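Local coordinates for protein chaperone SycD (Chlamydia pneumoniae, PDB 4NRH) that binds the gatekeeper protein CopN and probably acts as a cytosolic type III secretion chaperone for translocator proteins, at residues Tyr38-Lys42 with Pro91-Trp97; Lys126-Tyr132 with Tyr164-Glu170; Tyr71-Tyr76 with Ala102-Ser107. All coordinates share one frame; numbering follows the deposited sequence.

Contact 1. Residues Tyr38-Lys42 with Pro91-Trp97; sequences YVPDK and PFVSKFW
Tyr38 and Pro40 of the loop Tyr38-Lys42 lean on Pro91, just ahead of helix 94-106, and on Trp97 in its first turn. From CB, the Tyr38 side chain sets off with CG anti to the backbone N (chi1 180°), which carries the ring out alongside Trp97 and then Pro91. Along the side of the ring, CD2 reaches Trp97 CZ2 at 4.0 Å; CD2 lies near the plane of the indole, at its edge, and the two side chains cross at about a right angle. One atom further out, CE2 meets Pro91 CB at 3.7 Å, with Pro91 at the edge of the phenol ring. At the tip, Tyr38 OH lies 3.5 Å from Pro91 CG, an apolar neighbour. Pro40 N lies over one face of the same ring, toward its rim. Pro40 then fills the angle between Pro91 and the indole: its CG is 3.4 Å from Pro91 O. That carbonyl also accepts from Trp97 NE1 (2.9 Å, N-H...O angle 142°), a bond close to the indole plane that fixes the rotation of the ring. In the helical repeat architecture of this tetratricopeptide-repeat (TPR) protein, the loop after helix 31-35 is thereby laid against the turn between helices 76-89 and 94-106, while helix 110-123 backs the site with Val119 against both Pro40 and Trp97. Val39 O and Asp41 N both bond the side-chain amide of Gln288 of the CopN chain, and Tyr38 packs on CopN Ala284. Toward Lys42 the partly exposed Phe92 takes over: its ring lies against the loop, with CE1 3.7 Å from Pro40 CB and 3.6 Å from Lys42 CA, while the extended lysine chain leads away.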
loop_
_atom_site.group_PDB
_atom_site.type_symbol
_atom_site.label_atom_id
_atom_site.label_comp_id
_atom_site.label_asym_id
_atom_site.label_seq_id
_atom_site.Cartn_x
_atom_site.Cartn_y
_atom_site.Cartn_z
ATOM N N TYR D 38 -4.877 14.055 14.512
ATOM C CA TYR D 38 -5.324 14.746 13.310
ATOM C C TYR D 38 -6.501 15.675 13.583
ATOM O O TYR D 38 -7.554 15.241 14.048
ATOM C CB TYR D 38 -5.703 13.728 12.233
ATOM C CG TYR D 38 -6.192 14.330 10.936
ATOM C CD1 TYR D 38 -5.514 15.380 10.330
ATOM C CD2 TYR D 38 -7.327 13.834 10.307
ATOM C CE1 TYR D 38 -5.959 15.926 9.139
ATOM C CE2 TYR D 38 -7.778 14.370 9.118
ATOM C CZ TYR D 38 -7.093 15.415 8.538
ATOM O OH TYR D 38 -7.545 15.946 7.353
ATOM N N VAL D 39 -6.312 16.955 13.283
ATOM C CA VAL D 39 -7.398 17.926 13.317
ATOM C C VAL D 39 -7.547 18.553 11.939
ATOM O O VAL D 39 -6.725 19.379 11.540
ATOM C CB VAL D 39 -7.155 19.030 14.366
ATOM C CG1 VAL D 39 -8.321 20.014 14.385
ATOM C CG2 VAL D 39 -6.941 18.420 15.741
ATOM N N PRO D 40 -8.596 18.152 11.202
ATOM C CA PRO D 40 -8.822 18.621 9.831
ATOM C C PRO D 40 -8.936 20.139 9.753
ATOM O O PRO D 40 -9.732 20.744 10.472
ATOM C CB PRO D 40 -10.145 17.952 9.439
ATOM C CG PRO D 40 -10.284 16.794 10.367
ATOM C CD PRO D 40 -9.633 17.208 11.646
ATOM N N ASP D 41 -8.142 20.742 8.876
ATOM C CA ASP D 41 -8.128 22.190 8.726
ATOM C C ASP D 41 -8.820 22.565 7.422
ATOM O O ASP D 41 -8.287 22.345 6.333
ATOM C CB ASP D 41 -6.691 22.719 8.756
ATOM C CG ASP D 41 -6.620 24.229 8.924
ATOM O OD1 ASP D 41 -7.556 24.938 8.499
ATOM O OD2 ASP D 41 -5.614 24.708 9.487
ATOM N N LYS D 42 -10.018 23.127 7.547
ATOM C CA LYS D 42 -10.852 23.473 6.401
ATOM C C LYS D 42 -10.239 24.548 5.503
ATOM O O LYS D 42 -10.712 24.775 4.390
ATOM C CB LYS D 42 -12.226 23.941 6.884
ATOM C CG LYS D 42 -12.169 25.169 7.777
ATOM C CD LYS D 42 -13.476 25.388 8.518
ATOM C CE LYS D 42 -13.406 26.633 9.386
ATOM N NZ LYS D 42 -14.684 26.885 10.108
ATOM N N PRO D 91 -12.799 13.797 6.103
ATOM C CA PRO D 91 -12.660 14.134 7.524
ATOM C C PRO D 91 -13.393 15.412 7.926
ATOM O O PRO D 91 -13.276 15.840 9.074
ATOM C CB PRO D 91 -11.151 14.314 7.688
ATOM C CG PRO D 91 -10.699 14.799 6.357
ATOM C CD PRO D 91 -11.579 14.116 5.340
ATOM N N PHE D 92 -14.136 16.011 7.000
ATOM C CA PHE D 92 -14.851 17.250 7.291
ATOM C C PHE D 92 -16.333 17.012 7.556
ATOM O O PHE D 92 -17.094 17.957 7.754
ATOM C CB PHE D 92 -14.670 18.251 6.147
ATOM C CG PHE D 92 -13.237 18.625 5.896
ATOM C CD1 PHE D 92 -12.599 19.548 6.707
ATOM C CD2 PHE D 92 -12.528 18.052 4.853
ATOM C CE1 PHE D 92 -11.280 19.894 6.484
ATOM C CE2 PHE D 92 -11.208 18.395 4.624
ATOM C CZ PHE D 92 -10.585 19.317 5.442
ATOM N N VAL D 93 -16.739 15.746 7.562
ATOM C CA VAL D 93 -18.107 15.395 7.922
ATOM C C VAL D 93 -18.167 15.094 9.415
ATOM O O VAL D 93 -17.634 14.084 9.875
ATOM C CB VAL D 93 -18.620 14.187 7.125
ATOM C CG1 VAL D 93 -20.075 13.903 7.472
ATOM C CG2 VAL D 93 -18.460 14.431 5.631
ATOM N N SER D 94 -18.812 15.982 10.163
ATOM C CA SER D 94 -18.778 15.941 11.622
ATOM C C SER D 94 -19.412 14.686 12.222
ATOM O O SER D 94 -18.966 14.201 13.262
ATOM C CB SER D 94 -19.467 17.180 12.195
ATOM O OG SER D 94 -20.828 17.228 11.805
ATOM N N LYS D 95 -20.447 14.163 11.571
ATOM C CA LYS D 95 -21.133 12.983 12.087
ATOM C C LYS D 95 -20.273 11.726 11.956
ATOM O O LYS D 95 -20.495 10.743 12.662
ATOM C CB LYS D 95 -22.480 12.786 11.387
ATOM C CG LYS D 95 -22.404 12.289 9.958
ATOM C CD LYS D 95 -23.805 12.115 9.389
ATOM C CE LYS D 95 -23.774 11.528 7.988
ATOM N NZ LYS D 95 -25.146 11.361 7.432
ATOM N N PHE D 96 -19.297 11.755 11.052
ATOM C CA PHE D 96 -18.358 10.642 10.924
ATOM C C PHE D 96 -17.487 10.556 12.172
ATOM O O PHE D 96 -17.331 9.489 12.763
ATOM C CB PHE D 96 -17.474 10.793 9.681
ATOM C CG PHE D 96 -18.207 10.630 8.377
ATOM C CD1 PHE D 96 -19.539 10.248 8.347
ATOM C CD2 PHE D 96 -17.552 10.849 7.174
ATOM C CE1 PHE D 96 -20.207 10.101 7.144
ATOM C CE2 PHE D 96 -18.214 10.702 5.969
ATOM C CZ PHE D 96 -19.543 10.327 5.954
ATOM N N TRP D 97 -16.925 11.694 12.564
ATOM C CA TRP D 97 -16.116 11.788 13.774
ATOM C C TRP D 97 -16.928 11.506 15.035
ATOM O O TRP D 97 -16.432 10.887 15.977
ATOM C CB TRP D 97 -15.479 13.174 13.878
ATOM C CG TRP D 97 -14.298 13.382 12.984
ATOM C CD1 TRP D 97 -14.280 14.036 11.786
ATOM C CD2 TRP D 97 -12.952 12.962 13.232
ATOM N NE1 TRP D 97 -13.007 14.038 11.268
ATOM C CE2 TRP D 97 -12.174 13.383 12.137
ATOM C CE3 TRP D 97 -12.330 12.264 14.273
ATOM C CZ2 TRP D 97 -10.805 13.135 12.054
ATOM C CZ3 TRP D 97 -10.974 12.015 14.187
ATOM C CH2 TRP D 97 -10.226 12.448 13.085
#

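Contact 2. Residues Lys126-Tyr132 with Tyr164-Glu170; sequences KDPYPHY and YNELKEE
Leu167 is the tight centre of the contact, its two methyl groups dividing between the rings of Tyr129 and Tyr132. CD1 stands 3.5 Å above the centroid of the Tyr129 ring, 5° off the normal, an almost perpendicular CH-pi contact. CD2 meets a face of Tyr132 less centrally, displaced toward the rim at 4.1 Å from its centroid. Beside the leucine, Pro128 crosses Tyr164 at about a right angle: its CD lies over the face of that ring, 3.6 Å from the centroid, and its CG touches Leu167 CD1 at 3.8 Å. The contact joins the beginnings of helices 129-140 and 165-174 in an all-helical, TPR-type array, with helix 147-158 coming between them in the chain and reaching Pro128 through Arg157. The first of these helices is capped by Asp127, whose OD1 accepts from Tyr129 N (3.1 Å) from above the carboxylate plane; OD2 pairs with Arg124 in a salt bridge. A chi1 of 173° turns the Tyr132 ring away from its own backbone N and out past Leu167, and its far end leaves the packed part, OH lying 3.8 Å from Glu170 CG. The solvent side is looser still: exposed Glu166 merely borders the hydroxyl end of Tyr129, and exposed Lys126 leads its amine away while its carbonyl O lies 3.8 Å from Tyr164 OH.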
loop_
_atom_site.group_PDB
_atom_site.type_symbol
_atom_site.label_atom_id
_atom_site.label_comp_id
_atom_site.label_asym_id
_atom_site.label_seq_id
_atom_site.Cartn_x
_atom_site.Cartn_y
_atom_site.Cartn_z
ATOM N N LYS D 126 -21.394 24.967 17.090
ATOM C CA LYS D 126 -22.621 25.304 17.811
ATOM C C LYS D 126 -23.143 24.170 18.693
ATOM O O LYS D 126 -23.915 24.406 19.622
ATOM C CB LYS D 126 -23.712 25.727 16.824
ATOM C CG LYS D 126 -23.407 27.017 16.078
ATOM C CD LYS D 126 -24.494 27.344 15.067
ATOM C CE LYS D 126 -24.186 28.633 14.321
ATOM N NZ LYS D 126 -25.170 28.897 13.234
ATOM N N ASP D 127 -22.721 22.944 18.400
ATOM C CA ASP D 127 -23.214 21.767 19.114
ATOM C C ASP D 127 -22.541 21.610 20.479
ATOM O O ASP D 127 -21.319 21.493 20.561
ATOM C CB ASP D 127 -22.987 20.512 18.270
ATOM C CG ASP D 127 -23.843 19.338 18.709
ATOM O OD1 ASP D 127 -24.468 19.412 19.786
ATOM O OD2 ASP D 127 -23.883 18.329 17.975
ATOM N N PRO D 128 -23.343 21.609 21.556
ATOM C CA PRO D 128 -22.825 21.399 22.914
ATOM C C PRO D 128 -22.495 19.937 23.220
ATOM O O PRO D 128 -21.647 19.670 24.071
ATOM C CB PRO D 128 -23.976 21.883 23.802
ATOM C CG PRO D 128 -25.195 21.668 22.974
ATOM C CD PRO D 128 -24.774 21.961 21.562
ATOM N N TYR D 129 -23.158 19.012 22.533
ATOM C CA TYR D 129 -23.032 17.582 22.827
ATOM C C TYR D 129 -21.633 16.964 22.667
ATOM O O TYR D 129 -21.261 16.109 23.469
ATOM C CB TYR D 129 -24.038 16.793 21.983
ATOM C CG TYR D 129 -25.429 16.795 22.575
ATOM C CD1 TYR D 129 -25.753 15.946 23.627
ATOM C CD2 TYR D 129 -26.412 17.652 22.098
ATOM C CE1 TYR D 129 -27.018 15.943 24.180
ATOM C CE2 TYR D 129 -27.682 17.657 22.647
ATOM C CZ TYR D 129 -27.979 16.800 23.687
ATOM O OH TYR D 129 -29.240 16.797 24.238
ATOM N N PRO D 130 -20.865 17.360 21.631
ATOM C CA PRO D 130 -19.501 16.817 21.584
ATOM C C PRO D 130 -18.693 17.171 22.831
ATOM O O PRO D 130 -17.889 16.359 23.295
ATOM C CB PRO D 130 -18.901 17.477 20.340
ATOM C CG PRO D 130 -20.067 17.769 19.476
ATOM C CD PRO D 130 -21.189 18.120 20.409
ATOM N N HIS D 131 -18.910 18.371 23.360
ATOM C CA HIS D 131 -18.242 18.813 24.580
ATOM C C HIS D 131 -18.734 18.052 25.808
ATOM O O HIS D 131 -17.948 17.721 26.694
ATOM C CB HIS D 131 -18.444 20.317 24.780
ATOM C CG HIS D 131 -17.895 21.152 23.665
ATOM N ND1 HIS D 131 -16.550 21.419 23.529
ATOM C CD2 HIS D 131 -18.509 21.771 22.630
ATOM C CE1 HIS D 131 -16.359 22.170 22.459
ATOM N NE2 HIS D 131 -17.531 22.398 21.894
ATOM N N TYR D 132 -20.036 17.783 25.857
ATOM C CA TYR D 132 -20.624 17.048 26.975
ATOM C C TYR D 132 -20.078 15.628 27.078
ATOM O O TYR D 132 -19.783 15.146 28.172
ATOM C CB TYR D 132 -22.150 17.004 26.853
ATOM C CG TYR D 132 -22.809 16.118 27.887
ATOM C CD1 TYR D 132 -22.880 16.509 29.218
ATOM C CD2 TYR D 132 -23.359 14.891 27.535
ATOM C CE1 TYR D 132 -23.480 15.704 30.169
ATOM C CE2 TYR D 132 -23.961 14.080 28.479
ATOM C CZ TYR D 132 -24.018 14.491 29.795
ATOM O OH TYR D 132 -24.615 13.690 30.741
ATOM N N TYR D 164 -31.362 22.785 22.695
ATOM C CA TYR D 164 -30.443 22.088 23.588
ATOM C C TYR D 164 -30.883 22.158 25.047
ATOM O O TYR D 164 -30.049 22.115 25.953
ATOM C CB TYR D 164 -29.033 22.668 23.461
ATOM C CG TYR D 164 -28.550 22.834 22.039
ATOM C CD1 TYR D 164 -28.389 21.736 21.203
ATOM C CD2 TYR D 164 -28.245 24.091 21.535
ATOM C CE1 TYR D 164 -27.943 21.889 19.903
ATOM C CE2 TYR D 164 -27.798 24.254 20.239
ATOM C CZ TYR D 164 -27.650 23.151 19.427
ATOM O OH TYR D 164 -27.205 23.313 18.136
ATOM N N ASN D 165 -32.188 22.262 25.277
ATOM C CA ASN D 165 -32.705 22.440 26.631
ATOM C C ASN D 165 -32.540 21.199 27.501
ATOM O O ASN D 165 -32.202 21.309 28.679
ATOM C CB ASN D 165 -34.178 22.844 26.595
ATOM C CG ASN D 165 -34.718 23.186 27.970
ATOM O OD1 ASN D 165 -34.533 24.299 28.463
ATOM N ND2 ASN D 165 -35.393 22.229 28.596
ATOM N N GLU D 166 -32.796 20.028 26.922
ATOM C CA GLU D 166 -32.620 18.762 27.629
ATOM C C GLU D 166 -31.217 18.648 28.220
ATOM O O GLU D 166 -31.037 18.136 29.326
ATOM C CB GLU D 166 -32.894 17.578 26.699
ATOM C CG GLU D 166 -34.369 17.251 26.532
ATOM C CD GLU D 166 -34.604 16.039 25.650
ATOM O OE1 GLU D 166 -33.713 15.707 24.841
ATOM O OE2 GLU D 166 -35.681 15.417 25.770
ATOM N N LEU D 167 -30.227 19.128 27.474
ATOM C CA LEU D 167 -28.844 19.134 27.936
ATOM C C LEU D 167 -28.629 20.212 28.997
ATOM O O LEU D 167 -27.918 19.993 29.978
ATOM C CB LEU D 167 -27.886 19.352 26.764
ATOM C CG LEU D 167 -26.613 18.501 26.700
ATOM C CD1 LEU D 167 -25.686 19.014 25.604
ATOM C CD2 LEU D 167 -25.887 18.451 28.039
ATOM N N LYS D 168 -29.241 21.374 28.788
ATOM C CA LYS D 168 -29.139 22.484 29.734
ATOM C C LYS D 168 -29.637 22.079 31.119
ATOM O O LYS D 168 -29.045 22.450 32.133
ATOM C CB LYS D 168 -29.923 23.698 29.229
ATOM C CG LYS D 168 -29.970 24.854 30.217
ATOM C CD LYS D 168 -30.780 26.024 29.684
ATOM C CE LYS D 168 -30.732 27.204 30.644
ATOM N NZ LYS D 168 -31.595 28.331 30.195
ATOM N N GLU D 169 -30.727 21.319 31.151
ATOM C CA GLU D 169 -31.278 20.812 32.403
ATOM C C GLU D 169 -30.273 19.909 33.111
ATOM O O GLU D 169 -30.057 20.028 34.318
ATOM C CB GLU D 169 -32.579 20.047 32.149
ATOM C CG GLU D 169 -33.692 20.876 31.524
ATOM C CD GLU D 169 -34.390 21.775 32.525
ATOM O OE1 GLU D 169 -34.101 21.665 33.735
ATOM O OE2 GLU D 169 -35.234 22.592 32.100
ATOM N N GLU D 170 -29.668 19.003 32.348
ATOM C CA GLU D 170 -28.708 18.043 32.882
ATOM C C GLU D 170 -27.492 18.711 33.520
ATOM O O GLU D 170 -27.058 18.315 34.601
ATOM C CB GLU D 170 -28.252 17.086 31.780
ATOM C CG GLU D 170 -27.273 16.018 32.245
ATOM C CD GLU D 170 -27.913 15.000 33.170
ATOM O OE1 GLU D 170 -29.156 14.882 33.162
ATOM O OE2 GLU D 170 -27.171 14.315 33.905
#

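Contact 3. Residues Tyr71-Tyr76 with Ala102-Ser107; sequences YLDKDY and ASLHMS
Tyr76 and Ser103 bring the two backbones to 5.4 Å between their CA atoms, where the start of one helix passes the end of another. In Tyr71-Tyr76, helix 57-72 closes in a Schellman motif: Lys74 takes a positive phi of 63°, Lys74 N bonds Tyr71 O at 3.0 Å, and Asp75 N returns to Ala70 O. Asp75 is then the N-cap of the next helix, its carboxylate reaching Lys78 N in a weak bond. On the other side helix 94-106 ends at Met106, and Ser107 OG folds back to donate to Ser103 O (2.9 Å), giving that carbonyl a side-chain partner at the helix end; the same hydroxyl lies against Tyr76 CB. The Tyr76 ring is covered on both faces: Met106 CB lies over one, 3.5 Å from the centroid and 12° off the normal, and Lys74 O of its own segment over the other, nearer the rim. Tyr71 CD1 meets the edge of this ring in its plane. Bent at both chi2 and chi3, the methionine curls along the phenol so that CE comes within 3.3 Å of Tyr76 OH; its SD, oblique to the ring at 5.5 Å from the centroid, makes a Met-aromatic contact. Tyr71 crosses Met106 at about a right angle, OH lying 3.7 Å from Met106 CG. Further back along that ring, CD1 is 3.3 Å from Ser103 OG, a hydroxyl that also hydrogen-bonds with Ser79 OG and Ser99 O. The Ser103 side chain also touches Ile80 and Phe83 of helix 76-89. Helix 57-72, a short turn, helix 76-89 and then helix 94-106, whose C-terminal end comes beside the residues flanking that turn, form the antiparallel helix-turn-helix succession typical of TPR folds.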
loop_
_atom_site.group_PDB
_atom_site.type_symbol
_atom_site.label_atom_id
_atom_site.label_comp_id
_atom_site.label_asym_id
_atom_site.label_seq_id
_atom_site.Cartn_x
_atom_site.Cartn_y
_atom_site.Cartn_z
ATOM N N TYR D 71 -22.957 -0.419 14.857
ATOM C CA TYR D 71 -22.982 0.233 16.162
ATOM C C TYR D 71 -24.223 -0.160 16.959
ATOM O O TYR D 71 -24.141 -0.440 18.155
ATOM C CB TYR D 71 -22.918 1.752 15.995
ATOM C CG TYR D 71 -23.013 2.523 17.291
ATOM C CD1 TYR D 71 -21.907 2.665 18.119
ATOM C CD2 TYR D 71 -24.205 3.116 17.681
ATOM C CE1 TYR D 71 -21.988 3.372 19.303
ATOM C CE2 TYR D 71 -24.297 3.825 18.864
ATOM C CZ TYR D 71 -23.185 3.950 19.671
ATOM O OH TYR D 71 -23.268 4.654 20.848
ATOM N N LEU D 72 -25.371 -0.176 16.289
ATOM C CA LEU D 72 -26.634 -0.538 16.928
ATOM C C LEU D 72 -26.674 -2.014 17.326
ATOM O O LEU D 72 -27.434 -2.404 18.213
ATOM C CB LEU D 72 -27.809 -0.217 16.001
ATOM C CG LEU D 72 -28.013 1.260 15.653
ATOM C CD1 LEU D 72 -29.225 1.437 14.751
ATOM C CD2 LEU D 72 -28.150 2.098 16.916
ATOM N N ASP D 73 -25.854 -2.827 16.668
ATOM C CA ASP D 73 -25.769 -4.251 16.980
ATOM C C ASP D 73 -24.723 -4.522 18.055
ATOM O O ASP D 73 -24.371 -5.674 18.313
ATOM C CB ASP D 73 -25.446 -5.059 15.720
ATOM C CG ASP D 73 -26.610 -5.118 14.752
ATOM O OD1 ASP D 73 -27.764 -4.942 15.197
ATOM O OD2 ASP D 73 -26.371 -5.342 13.547
ATOM N N LYS D 74 -24.219 -3.445 18.654
ATOM C CA LYS D 74 -23.195 -3.499 19.698
ATOM C C LYS D 74 -21.881 -4.085 19.184
ATOM O O LYS D 74 -21.025 -4.491 19.969
ATOM C CB LYS D 74 -23.690 -4.301 20.907
ATOM C CG LYS D 74 -24.919 -3.715 21.585
ATOM C CD LYS D 74 -25.628 -4.759 22.432
ATOM C CE LYS D 74 -26.687 -4.126 23.320
ATOM N NZ LYS D 74 -27.707 -3.391 22.522
ATOM N N ASP D 75 -21.725 -4.125 17.865
ATOM C CA ASP D 75 -20.456 -4.512 17.263
ATOM C C ASP D 75 -19.616 -3.258 17.063
ATOM O O ASP D 75 -19.521 -2.725 15.956
ATOM C CB ASP D 75 -20.676 -5.240 15.935
ATOM C CG ASP D 75 -19.427 -5.948 15.443
ATOM O OD1 ASP D 75 -18.347 -5.751 16.042
ATOM O OD2 ASP D 75 -19.523 -6.704 14.453
ATOM N N TYR D 76 -19.008 -2.796 18.149
ATOM C CA TYR D 76 -18.281 -1.535 18.150
ATOM C C TYR D 76 -16.986 -1.633 17.352
ATOM O O TYR D 76 -16.591 -0.680 16.684
ATOM C CB TYR D 76 -17.998 -1.101 19.588
ATOM C CG TYR D 76 -19.247 -1.038 20.438
ATOM C CD1 TYR D 76 -20.303 -0.204 20.093
ATOM C CD2 TYR D 76 -19.378 -1.826 21.574
ATOM C CE1 TYR D 76 -21.450 -0.150 20.862
ATOM C CE2 TYR D 76 -20.521 -1.777 22.350
ATOM C CZ TYR D 76 -21.553 -0.938 21.989
ATOM O OH TYR D 76 -22.691 -0.888 22.760
ATOM N N ALA D 102 -18.296 7.970 19.541
ATOM C CA ALA D 102 -19.266 7.192 20.303
ATOM C C ALA D 102 -18.888 5.715 20.351
ATOM O O ALA D 102 -19.028 5.063 21.386
ATOM C CB ALA D 102 -20.658 7.363 19.715
ATOM N N SER D 103 -18.409 5.194 19.226
ATOM C CA SER D 103 -18.003 3.796 19.137
ATOM C C SER D 103 -16.786 3.514 20.010
ATOM O O SER D 103 -16.731 2.499 20.705
ATOM C CB SER D 103 -17.710 3.419 17.684
ATOM O OG SER D 103 -18.890 3.454 16.900
ATOM N N LEU D 104 -15.812 4.418 19.968
ATOM C CA LEU D 104 -14.636 4.323 20.826
ATOM C C LEU D 104 -15.028 4.465 22.294
ATOM O O LEU D 104 -14.466 3.799 23.165
ATOM C CB LEU D 104 -13.602 5.386 20.447
ATOM C CG LEU D 104 -12.947 5.248 19.071
ATOM C CD1 LEU D 104 -12.267 6.547 18.667
ATOM C CD2 LEU D 104 -11.956 4.092 19.060
ATOM N N HIS D 105 -15.989 5.346 22.556
ATOM C CA HIS D 105 -16.517 5.556 23.901
ATOM C C HIS D 105 -17.095 4.256 24.457
ATOM O O HIS D 105 -16.767 3.847 25.572
ATOM C CB HIS D 105 -17.583 6.661 23.882
ATOM C CG HIS D 105 -18.055 7.086 25.239
ATOM N ND1 HIS D 105 -18.657 8.306 25.463
ATOM C CD2 HIS D 105 -18.017 6.462 26.441
ATOM C CE1 HIS D 105 -18.969 8.415 26.741
ATOM N NE2 HIS D 105 -18.592 7.308 27.357
ATOM N N MET D 106 -17.952 3.609 23.672
ATOM C CA MET D 106 -18.565 2.349 24.077
ATOM C C MET D 106 -17.528 1.235 24.200
ATOM O O MET D 106 -17.737 0.257 24.917
ATOM C CB MET D 106 -19.654 1.941 23.082
ATOM C CG MET D 106 -20.826 2.907 23.004
ATOM S SD MET D 106 -21.650 3.142 24.589
ATOM C CE MET D 106 -22.123 1.460 24.985
ATOM N N SER D 107 -16.411 1.388 23.494
ATOM C CA SER D 107 -15.327 0.413 23.540
ATOM C C SER D 107 -14.350 0.718 24.671
ATOM O O SER D 107 -13.356 0.012 24.847
ATOM C CB SER D 107 -14.582 0.379 22.205
ATOM O OG SER D 107 -15.422 -0.081 21.161
#

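Contacts 1 and 3 hold the two ends of helix 94-106, Pro91-Trp97 leading into it and Ala102-Ser107 finishing it; their centres are 19 Å apart and their nearest atoms about 5 Å. Their segments alternate along the chain, and each end of the helix meets a different earlier part, the loop at Tyr38-Lys42 or the end of helix 57-72. Contact 2 comes later in the array, with its centre 20 Å from that of contact 1 and 21 Å from that of contact 3, and touches neither. Of the three, contact 1 is the one that meets the CopN chain; it is also the most central, 7 Å from the chain centre against 17 Å for contact 2.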